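Local structure of porin protein associated with imipenem resistance (Acinetobacter baumannii, 4FUV) at residues Asn161-Asn175 against Tyr211-Phe224. The protein forms an eight-stranded beta-barrel in the outer membrane and is implicated in the uptake of ornithine and the antibiotic imipenem. Sequence-based numbering, arbitrary orientation.
With C8E ((hydroxyethyloxy)tri(ethyloxy)octane), chain D; C8E ((hydroxyethyloxy)tri(ethyloxy)octane), chain J; C8E ((hydroxyethyloxy)tri(ethyloxy)octane), chain K; C8E ((hydroxyethyloxy)tri(ethyloxy)octane), chain F.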
loop_
_atom_site.group_PDB
_atom_site.type_symbol
_atom_site.label_atom_id
_atom_site.label_comp_id
_atom_site.label_asym_id
_atom_site.label_seq_id
_atom_site.Cartn_x
_atom_site.Cartn_y
_atom_site.Cartn_z
ATOM N N ASN A 161 17.784 -36.403 2.424
ATOM C CA ASN A 161 19.052 -35.750 2.747
ATOM C C ASN A 161 18.986 -34.235 2.980
ATOM O O ASN A 161 19.857 -33.674 3.647
ATOM C CB ASN A 161 20.078 -36.042 1.657
ATOM C CG ASN A 161 20.334 -37.528 1.488
ATOM O OD1 ASN A 161 20.539 -38.256 2.464
ATOM N ND2 ASN A 161 20.308 -37.989 0.243
ATOM N N TRP A 162 17.996 -33.559 2.406
ATOM C CA TRP A 162 17.928 -32.109 2.596
ATOM C C TRP A 162 16.533 -31.493 2.474
ATOM O O TRP A 162 15.591 -32.127 2.000
ATOM C CB TRP A 162 18.938 -31.374 1.703
ATOM C CG TRP A 162 18.538 -31.210 0.271
ATOM C CD1 TRP A 162 18.481 -32.185 -0.682
ATOM C CD2 TRP A 162 18.174 -29.984 -0.385
ATOM N NE1 TRP A 162 18.087 -31.646 -1.885
ATOM C CE2 TRP A 162 17.894 -30.301 -1.730
ATOM C CE3 TRP A 162 18.047 -28.658 0.039
ATOM C CZ2 TRP A 162 17.496 -29.336 -2.655
ATOM C CZ3 TRP A 162 17.651 -27.701 -0.880
ATOM C CH2 TRP A 162 17.381 -28.046 -2.213
ATOM N N GLY A 163 16.418 -30.252 2.934
ATOM C CA GLY A 163 15.163 -29.534 2.890
ATOM C C GLY A 163 15.345 -28.067 3.211
ATOM O O GLY A 163 16.453 -27.605 3.472
ATOM N N VAL A 164 14.244 -27.332 3.184
ATOM C CA VAL A 164 14.261 -25.917 3.512
ATOM C C VAL A 164 13.273 -25.634 4.641
ATOM O O VAL A 164 12.363 -26.433 4.892
ATOM C CB VAL A 164 13.925 -25.086 2.279
ATOM C CG1 VAL A 164 14.995 -25.317 1.200
ATOM C CG2 VAL A 164 12.546 -25.474 1.757
ATOM N N PHE A 165 13.456 -24.524 5.344
ATOM C CA PHE A 165 12.528 -24.206 6.422
ATOM C C PHE A 165 12.321 -22.719 6.633
ATOM O O PHE A 165 13.091 -21.894 6.140
ATOM C CB PHE A 165 12.982 -24.860 7.730
ATOM C CG PHE A 165 14.025 -24.081 8.475
ATOM C CD1 PHE A 165 15.372 -24.203 8.149
ATOM C CD2 PHE A 165 13.658 -23.236 9.513
ATOM C CE1 PHE A 165 16.337 -23.483 8.847
ATOM C CE2 PHE A 165 14.602 -22.512 10.211
ATOM C CZ PHE A 165 15.954 -22.628 9.883
ATOM N N GLY A 166 11.250 -22.385 7.344
ATOM C CA GLY A 166 11.058 -21.050 7.871
ATOM C C GLY A 166 10.629 -21.227 9.311
ATOM O O GLY A 166 10.052 -22.256 9.650
ATOM N N GLU A 167 10.905 -20.244 10.159
ATOM C CA GLU A 167 10.492 -20.322 11.552
ATOM C C GLU A 167 10.154 -18.938 12.068
ATOM O O GLU A 167 10.879 -17.958 11.815
ATOM C CB GLU A 167 11.590 -20.937 12.423
ATOM C CG GLU A 167 11.153 -21.250 13.863
ATOM C CD GLU A 167 12.266 -21.867 14.717
ATOM O OE1 GLU A 167 12.823 -22.915 14.322
ATOM O OE2 GLU A 167 12.587 -21.302 15.786
ATOM N N VAL A 168 9.058 -18.853 12.805
ATOM C CA VAL A 168 8.682 -17.592 13.437
ATOM C C VAL A 168 8.378 -17.847 14.906
ATOM O O VAL A 168 7.716 -18.831 15.256
ATOM C CB VAL A 168 7.481 -16.896 12.725
ATOM C CG1 VAL A 168 7.772 -16.710 11.237
ATOM C CG2 VAL A 168 6.201 -17.684 12.914
ATOM N N GLY A 169 8.895 -16.982 15.769
ATOM C CA GLY A 169 8.602 -17.076 17.183
ATOM C C GLY A 169 8.924 -15.800 17.931
ATOM O O GLY A 169 8.991 -14.705 17.344
ATOM N N ALA A 170 9.154 -15.933 19.232
ATOM C CA ALA A 170 9.530 -14.774 20.029
ATOM C C ALA A 170 10.209 -15.189 21.322
ATOM O O ALA A 170 9.857 -16.211 21.917
ATOM C CB ALA A 170 8.289 -13.895 20.324
ATOM N N TYR A 171 11.193 -14.402 21.734
ATOM C CA TYR A 171 11.834 -14.578 23.020
ATOM C C TYR A 171 11.156 -13.645 24.005
ATOM O O TYR A 171 10.853 -12.509 23.664
ATOM C CB TYR A 171 13.329 -14.229 22.924
ATOM C CG TYR A 171 14.122 -15.136 21.998
ATOM C CD1 TYR A 171 14.564 -16.385 22.424
ATOM C CD2 TYR A 171 14.444 -14.737 20.710
ATOM C CE1 TYR A 171 15.307 -17.217 21.576
ATOM C CE2 TYR A 171 15.175 -15.563 19.858
ATOM C CZ TYR A 171 15.608 -16.789 20.299
ATOM O OH TYR A 171 16.338 -17.590 19.443
ATOM N N TYR A 172 10.894 -14.126 25.211
ATOM C CA TYR A 172 10.459 -13.245 26.275
ATOM C C TYR A 172 11.710 -12.653 26.903
ATOM O O TYR A 172 12.418 -13.327 27.648
ATOM C CB TYR A 172 9.653 -13.999 27.324
ATOM C CG TYR A 172 9.374 -13.188 28.580
ATOM C CD1 TYR A 172 8.763 -11.941 28.515
ATOM C CD2 TYR A 172 9.707 -13.683 29.831
ATOM C CE1 TYR A 172 8.499 -11.204 29.677
ATOM C CE2 TYR A 172 9.441 -12.958 30.997
ATOM C CZ TYR A 172 8.847 -11.721 30.908
ATOM O OH TYR A 172 8.602 -11.016 32.064
ATOM N N THR A 173 11.971 -11.394 26.587
ATOM C CA THR A 173 13.204 -10.722 26.985
ATOM C C THR A 173 13.008 -9.630 28.025
ATOM O O THR A 173 13.974 -9.182 28.657
ATOM C CB THR A 173 13.828 -10.049 25.761
ATOM O OG1 THR A 173 12.855 -9.178 25.170
ATOM C CG2 THR A 173 14.213 -11.106 24.739
ATOM N N GLY A 174 11.767 -9.184 28.198
ATOM C CA GLY A 174 11.521 -7.952 28.926
ATOM C C GLY A 174 11.891 -6.801 28.004
ATOM O O GLY A 174 12.496 -7.025 26.942
ATOM N N ASN A 175 11.538 -5.571 28.380
ATOM C CA ASN A 175 11.893 -4.420 27.558
ATOM C C ASN A 175 13.397 -4.277 27.375
ATOM O O ASN A 175 14.158 -4.486 28.312
ATOM C CB ASN A 175 11.353 -3.129 28.166
ATOM C CG ASN A 175 9.848 -3.120 28.249
ATOM O OD1 ASN A 175 9.275 -3.593 29.219
ATOM N ND2 ASN A 175 9.202 -2.586 27.229
ATOM N N TYR A 211 6.794 -4.479 23.888
ATOM C CA TYR A 211 8.236 -4.556 23.701
ATOM C C TYR A 211 8.940 -5.521 24.657
ATOM O O TYR A 211 10.166 -5.554 24.722
ATOM C CB TYR A 211 8.851 -3.165 23.766
ATOM C CG TYR A 211 8.449 -2.319 22.595
ATOM C CD1 TYR A 211 9.112 -2.432 21.387
ATOM C CD2 TYR A 211 7.395 -1.424 22.684
ATOM C CE1 TYR A 211 8.748 -1.674 20.300
ATOM C CE2 TYR A 211 7.020 -0.658 21.598
ATOM C CZ TYR A 211 7.701 -0.791 20.407
ATOM O OH TYR A 211 7.346 -0.041 19.310
ATOM N N LYS A 212 8.159 -6.313 25.387
ATOM C CA LYS A 212 8.746 -7.290 26.294
ATOM C C LYS A 212 9.090 -8.605 25.595
ATOM O O LYS A 212 9.636 -9.507 26.218
ATOM C CB LYS A 212 7.827 -7.531 27.480
ATOM C CG LYS A 212 7.732 -6.281 28.364
ATOM C CD LYS A 212 6.628 -6.394 29.385
ATOM C CE LYS A 212 6.428 -5.060 30.088
ATOM N NZ LYS A 212 7.437 -4.939 31.148
ATOM N N TRP A 213 8.774 -8.678 24.302
ATOM C CA TRP A 213 9.060 -9.834 23.458
ATOM C C TRP A 213 9.939 -9.413 22.298
ATOM O O TRP A 213 9.728 -8.355 21.707
ATOM C CB TRP A 213 7.755 -10.419 22.907
ATOM C CG TRP A 213 6.826 -10.817 23.984
ATOM C CD1 TRP A 213 5.938 -10.008 24.650
ATOM C CD2 TRP A 213 6.691 -12.118 24.563
ATOM N NE1 TRP A 213 5.260 -10.735 25.599
ATOM C CE2 TRP A 213 5.701 -12.032 25.560
ATOM C CE3 TRP A 213 7.308 -13.349 24.322
ATOM C CZ2 TRP A 213 5.321 -13.127 26.323
ATOM C CZ3 TRP A 213 6.929 -14.432 25.080
ATOM C CH2 TRP A 213 5.940 -14.318 26.065
ATOM N N LEU A 214 10.929 -10.237 21.977
ATOM C CA LEU A 214 11.720 -10.050 20.771
ATOM C C LEU A 214 11.227 -11.051 19.730
ATOM O O LEU A 214 11.462 -12.260 19.872
ATOM C CB LEU A 214 13.209 -10.280 21.061
ATOM C CG LEU A 214 14.159 -10.253 19.859
ATOM C CD1 LEU A 214 14.148 -8.867 19.193
ATOM C CD2 LEU A 214 15.606 -10.667 20.240
ATOM N N PRO A 215 10.537 -10.559 18.689
ATOM C CA PRO A 215 10.003 -11.427 17.632
ATOM C C PRO A 215 11.128 -11.911 16.728
ATOM O O PRO A 215 12.119 -11.200 16.555
ATOM C CB PRO A 215 9.052 -10.505 16.852
ATOM C CG PRO A 215 8.928 -9.245 17.683
ATOM C CD PRO A 215 10.196 -9.147 18.462
ATOM N N VAL A 216 10.987 -13.108 16.166
ATOM C CA VAL A 216 12.043 -13.702 15.349
ATOM C C VAL A 216 11.466 -14.302 14.079
ATOM O O VAL A 216 10.451 -14.992 14.116
ATOM C CB VAL A 216 12.750 -14.848 16.099
ATOM C CG1 VAL A 216 13.948 -15.342 15.305
ATOM C CG2 VAL A 216 13.188 -14.382 17.467
ATOM N N GLY A 217 12.104 -14.026 12.957
ATOM C CA GLY A 217 11.792 -14.704 11.717
ATOM C C GLY A 217 13.087 -15.196 11.099
ATOM O O GLY A 217 14.048 -14.428 10.994
ATOM N N LYS A 218 13.128 -16.464 10.702
ATOM C CA LYS A 218 14.317 -17.007 10.043
ATOM C C LYS A 218 13.952 -17.990 8.931
ATOM O O LYS A 218 12.889 -18.607 8.965
ATOM C CB LYS A 218 15.284 -17.650 11.064
ATOM C CG LYS A 218 14.705 -18.837 11.851
ATOM C CD LYS A 218 15.743 -19.444 12.819
ATOM C CE LYS A 218 16.294 -18.394 13.782
ATOM N NZ LYS A 218 17.106 -18.981 14.888
ATOM N N VAL A 219 14.835 -18.113 7.942
ATOM C CA VAL A 219 14.710 -19.132 6.903
ATOM C C VAL A 219 16.059 -19.836 6.760
ATOM O O VAL A 219 17.075 -19.331 7.244
ATOM C CB VAL A 219 14.274 -18.537 5.547
ATOM C CG1 VAL A 219 12.838 -18.035 5.625
ATOM C CG2 VAL A 219 15.224 -17.397 5.125
ATOM N N GLY A 220 16.072 -20.999 6.114
ATOM C CA GLY A 220 17.306 -21.747 5.977
ATOM C C GLY A 220 17.220 -23.089 5.273
ATOM O O GLY A 220 16.197 -23.466 4.686
ATOM N N VAL A 221 18.323 -23.818 5.325
ATOM C CA VAL A 221 18.421 -25.098 4.665
ATOM C C VAL A 221 18.831 -26.153 5.676
ATOM O O VAL A 221 19.740 -25.928 6.471
ATOM C CB VAL A 221 19.440 -25.016 3.520
ATOM C CG1 VAL A 221 19.517 -26.336 2.761
ATOM C CG2 VAL A 221 19.080 -23.862 2.594
ATOM N N ASN A 222 18.139 -27.291 5.656
ATOM C CA ASN A 222 18.444 -28.418 6.518
ATOM C C ASN A 222 19.261 -29.456 5.745
ATOM O O ASN A 222 18.974 -29.745 4.578
ATOM C CB ASN A 222 17.159 -29.073 7.040
ATOM C CG ASN A 222 16.321 -28.128 7.905
ATOM O OD1 ASN A 222 15.190 -27.796 7.565
ATOM N ND2 ASN A 222 16.875 -27.709 9.031
ATOM N N PHE A 223 20.279 -30.006 6.391
ATOM C CA PHE A 223 21.071 -31.078 5.795
ATOM C C PHE A 223 21.009 -32.299 6.697
ATOM O O PHE A 223 21.167 -32.182 7.907
ATOM C CB PHE A 223 22.532 -30.649 5.607
ATOM C CG PHE A 223 22.706 -29.405 4.772
ATOM C CD1 PHE A 223 22.783 -29.483 3.387
ATOM C CD2 PHE A 223 22.803 -28.155 5.376
ATOM C CE1 PHE A 223 22.943 -28.341 2.620
ATOM C CE2 PHE A 223 22.964 -27.007 4.616
ATOM C CZ PHE A 223 23.032 -27.095 3.239
ATOM N N PHE A 224 20.778 -33.469 6.112
ATOM C CA PHE A 224 20.710 -34.703 6.890
ATOM C C PHE A 224 21.692 -35.738 6.372
ATOM O O PHE A 224 21.737 -36.014 5.176
ATOM C CB PHE A 224 19.288 -35.265 6.892
ATOM C CG PHE A 224 18.302 -34.376 7.601
ATOM C CD1 PHE A 224 18.246 -34.353 8.986
ATOM C CD2 PHE A 224 17.460 -33.536 6.884
ATOM C CE1 PHE A 224 17.351 -33.521 9.643
ATOM C CE2 PHE A 224 16.561 -32.715 7.530
ATOM C CZ PHE A 224 16.506 -32.705 8.912
HETATM C C1 C8E D . 9.780 -16.063 6.436
HETATM C C2 C8E D . 9.609 -16.132 7.949
HETATM C C3 C8E D . 9.410 -14.732 8.519
HETATM C C5 C8E D . 9.337 -11.850 12.019
HETATM C C6 C8E D . 9.160 -10.805 13.116
HETATM C C7 C8E D . 9.710 -9.440 12.708
HETATM C C8 C8E D . 11.169 -9.231 13.109
HETATM O O9 C8E D . 11.357 -7.980 13.747
HETATM C C10 C8E D . 12.575 -7.933 14.466
HETATM C C11 C8E D . 12.940 -6.504 14.867
HETATM O O12 C8E D . 12.527 -6.261 16.194
HETATM C C13 C8E D . 13.301 -5.300 16.882
HETATM C C14 C8E D . 12.753 -5.221 18.300
HETATM O O15 C8E D . 11.436 -5.731 18.248
HETATM C C16 C8E D . 10.451 -4.885 18.802
HETATM C C17 C8E D . 9.209 -5.707 19.121
HETATM O O18 C8E D . 8.118 -5.193 18.394
HETATM C C8 C8E J . 4.940 -16.889 19.856
HETATM O O9 C8E J . 5.198 -16.517 18.510
HETATM C C10 C8E J . 4.130 -16.900 17.655
HETATM C C11 C8E J . 4.066 -15.932 16.470
HETATM O O18 C8E J . 4.953 -11.045 20.395
HETATM C C19 C8E J . 3.844 -11.355 21.204
HETATM C C20 C8E J . 3.834 -12.870 21.357
HETATM O O21 C8E J . 4.282 -13.164 22.662
HETATM C C8 C8E K . 7.586 -18.344 27.211
HETATM O O9 C8E K . 6.971 -17.539 28.215
HETATM C C10 C8E K . 7.618 -17.654 29.473
HETATM C C11 C8E K . 6.910 -16.779 30.501
HETATM O O12 C8E K . 7.150 -17.302 31.795
HETATM C C13 C8E K . 8.395 -16.871 32.323
HETATM O O15 C8E K . 11.487 -16.322 32.868
HETATM C C16 C8E K . 12.741 -15.739 32.547
HETATM C C17 C8E K . 12.476 -14.650 31.515
HETATM O O18 C8E K . 13.543 -13.727 31.493
HETATM C C19 C8E K . 13.142 -12.505 30.906
HETATM C C20 C8E K . 12.413 -11.653 31.944
HETATM O O21 C8E K . 12.948 -10.345 31.994
HETATM C C4 C8E F . 13.198 -21.226 1.481
HETATM C C5 C8E F . 14.348 -20.969 2.445
HETATM C C6 C8E F . 15.689 -21.334 1.813
HETATM C C7 C8E F . 16.779 -20.362 2.255
HETATM O O9 C8E F . 20.990 -19.845 4.676
HETATM C C10 C8E F . 22.308 -19.520 4.288
HETATM C C11 C8E F . 22.923 -18.560 5.306
HETATM O O12 C8E F . 23.832 -19.219 6.171
HETATM C C13 C8E F . 24.851 -18.358 6.633
HETATM C C14 C8E F . 26.088 -19.162 7.013
HETATM C C16 C8E F . 27.673 -18.167 10.192
HETATM C C17 C8E F . 27.832 -18.310 11.703
HETATM O O18 C8E F . 28.882 -17.478 12.144
HETATM C C19 C8E F . 28.618 -16.112 11.925
HETATM C C20 C8E F . 29.670 -15.269 12.641
HETATM O O21 C8E F . 30.205 -14.343 11.722
HETATM O O HOH W 1 15.309 -20.880 16.495
#
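Phe165 lies flat across the neighbouring strand at Gly220, its CE1 3.5 Å from Gly220 CA. With CG between its own backbone N and carbonyl carbon (chi1 83°), the ring swings over the partner backbone, and Gly220 N sits under one face, offset toward the rim. Asn222 OD1 meets the same ring at CD1, while Lys218 CG approaches CE2 obliquely. Next along this face, Glu167 CB packs on Lys218 CG at 3.8 Å. Their charged ends do not touch directly: a water donates to Glu167 OE2 and accepts from Lys218 NZ. Tyr96 and Tyr149 also hold the carboxylate, and Glu24 and Asn49 the ammonium, so these buried charges belong to a polar network inside the barrel. Tyr171 continues the row, CE2 set tightly against Val216 CG2 at 3.3 Å.

Strands 162-172 and 213-224 are antiparallel neighbours in the wall of this eight-stranded outer-membrane barrel; strand 213-224 also pairs with strand 20-26, which closes the cylinder. Paired backbone bonds run from Gly163-Asn222 to Tyr171-Leu214, and side chains alternate between interior and membrane side.

On the outer face, detergent lies along Val168, Pro215 and Val219. Trp213 is sandwiched there: Tyr172 CB makes a CH-pi contact over one face, 4.0 Å from the centroid of the six-membered ring, and O21 of a detergent molecule covers the opposite face. The Tyr172 ring itself is inclined at 47° to the indole. Beyond the strand end, Lys212 O accepts from both Thr173 N and Gly174 N, which reach it from the same face of its plane. The Lys212 chain bends at its last torsion (chi4 -82°), bringing NZ within 3.0 Å of Asn175 OD1, nearly along the C=O axis, while Asn175 ND2 bonds to Ile205 O and Asp208 O.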